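Local coordinates for fibrillarin-like rRNA/tRNA 2'-O-methyltransferase (Aeropyrum pernix, PDB 4DF3), which probably methylates ribose 2'-hydroxyls in rRNA and tRNA, using S-adenosyl-L-methionine as methyl donor at sites chosen by a guide RNA, at residues R166-R169 with F170-D174. The protein carries 2 engineered substitutions. Numbering follows the deposited sequence.
Sequences RNAR and FFLRD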
# COMPACT_ATOMS: atom_id res chain seq x y z
N ARG A 166 -11.46 -6.47 -12.56
CA ARG A 166 -12.75 -7.00 -12.09
C ARG A 166 -13.20 -6.29 -10.82
O ARG A 166 -14.37 -5.84 -10.69
CB ARG A 166 -12.59 -8.48 -11.80
CG ARG A 166 -13.94 -9.23 -11.63
CD ARG A 166 -13.66 -10.69 -11.49
NE ARG A 166 -12.94 -11.21 -12.67
CZ ARG A 166 -11.92 -12.05 -12.60
NH1 ARG A 166 -11.49 -12.53 -11.44
NH2 ARG A 166 -11.33 -12.46 -13.73
N ASN A 167 -12.28 -6.21 -9.84
CA ASN A 167 -12.58 -5.42 -8.66
C ASN A 167 -12.83 -3.92 -8.97
O ASN A 167 -13.68 -3.27 -8.36
CB ASN A 167 -11.47 -5.58 -7.65
CG ASN A 167 -11.60 -6.88 -6.89
OD1 ASN A 167 -12.12 -6.88 -5.76
ND2 ASN A 167 -11.13 -8.01 -7.49
N ALA A 168 -12.05 -3.33 -9.86
CA ALA A 168 -12.23 -1.90 -10.12
C ALA A 168 -13.62 -1.66 -10.68
O ALA A 168 -14.26 -0.66 -10.37
CB ALA A 168 -11.17 -1.34 -11.13
N ARG A 169 -14.06 -2.54 -11.59
CA ARG A 169 -15.44 -2.37 -12.18
C ARG A 169 -16.54 -2.34 -11.14
O ARG A 169 -17.49 -1.52 -11.23
CB ARG A 169 -15.70 -3.48 -13.24
CG ARG A 169 -15.03 -3.11 -14.56
CD ARG A 169 -14.89 -4.22 -15.60
NE ARG A 169 -14.33 -3.64 -16.84
CZ ARG A 169 -13.83 -4.34 -17.87
NH1 ARG A 169 -13.79 -5.68 -17.86
NH2 ARG A 169 -13.35 -3.68 -18.94
N PHE A 170 -16.41 -3.19 -10.11
CA PHE A 170 -17.36 -3.22 -9.03
C PHE A 170 -17.27 -2.03 -8.07
O PHE A 170 -18.30 -1.53 -7.62
CB PHE A 170 -17.20 -4.48 -8.20
CG PHE A 170 -17.90 -5.66 -8.76
CD1 PHE A 170 -19.27 -5.83 -8.55
CD2 PHE A 170 -17.18 -6.61 -9.46
CE1 PHE A 170 -19.93 -6.95 -9.09
CE2 PHE A 170 -17.85 -7.76 -10.01
CZ PHE A 170 -19.20 -7.92 -9.81
N PHE A 171 -16.06 -1.55 -7.79
CA PHE A 171 -15.87 -0.69 -6.60
C PHE A 171 -15.18 0.66 -6.79
O PHE A 171 -15.28 1.48 -5.91
CB PHE A 171 -15.03 -1.45 -5.53
CG PHE A 171 -15.65 -2.78 -5.11
CD1 PHE A 171 -16.92 -2.81 -4.56
CD2 PHE A 171 -15.00 -3.99 -5.41
CE1 PHE A 171 -17.51 -4.10 -4.20
CE2 PHE A 171 -15.53 -5.25 -5.06
CZ PHE A 171 -16.82 -5.30 -4.43
N LEU A 172 -14.34 0.80 -7.80
CA LEU A 172 -13.43 1.93 -7.81
C LEU A 172 -14.16 3.17 -8.37
O LEU A 172 -14.74 3.11 -9.47
CB LEU A 172 -12.16 1.62 -8.64
CG LEU A 172 -11.05 2.71 -8.69
CD1 LEU A 172 -10.51 2.87 -7.31
CD2 LEU A 172 -9.91 2.21 -9.63
N ARG A 173 -14.12 4.26 -7.61
CA ARG A 173 -14.75 5.53 -8.07
C ARG A 173 -14.13 5.99 -9.36
O ARG A 173 -12.97 5.65 -9.70
CB ARG A 173 -14.64 6.62 -6.99
CG ARG A 173 -15.45 6.33 -5.73
CD ARG A 173 -15.34 7.49 -4.75
NE ARG A 173 -15.59 8.77 -5.40
CZ ARG A 173 -16.81 9.32 -5.47
NH1 ARG A 173 -17.85 8.69 -4.92
NH2 ARG A 173 -16.97 10.47 -6.16
N ASP A 174 -14.91 6.79 -10.09
CA ASP A 174 -14.42 7.52 -11.24
C ASP A 174 -13.18 8.36 -10.80
O ASP A 174 -13.26 9.04 -9.81
CB ASP A 174 -15.57 8.41 -11.77
CG ASP A 174 -15.11 9.43 -12.79
OD1 ASP A 174 -14.48 9.03 -13.77
OD2 ASP A 174 -15.39 10.68 -12.60
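Asn167 and Phe171 lie one turn apart at the C-terminal end of helix 160-171, in the Rossmann-like methyltransferase fold, where the chain passes directly into strand 172-173. The amide plane of Asn167 and the ring plane of Phe171 are 40° apart, and the amide oxygen does the touching: Asn167 OD1 lies 3.8 Å from Phe171 CE2. With CG beside the backbone N and anti to the carbonyl carbon (chi1 -57°), the Phe171 ring also comes up against the Asn167 carbonyl, CD2 being 3.3 Å from Asn167 O. Phe170 CB sits over the centre of that ring, 3.5 Å above its plane. Leu82 and Val148 of the central sheet touch Phe171 as well, so an alanine here would probably open a gap between helix end and sheet and remove the ring from beside Asn167 OD1. Both ends of this buried amide are satisfied: OD1 is hydrogen-bonded to Tyr141 OH, while ND2 bonds to Ile163 O and Ala135 O. Because Ala135 binds S-adenosyl-L-methionine, Asn167 is a second-shell residue, its side chain about 8 Å from the cofactor. The Phe170 ring turns an edge to the preceding turn, with CD2 3.2 Å from Arg166 O. Leu172, the first residue to leave helical geometry, still bonds through N to Ala168 O (3.0 Å, 161° at the hydrogen), and its CB packs 4.0 Å from Ala168 CB.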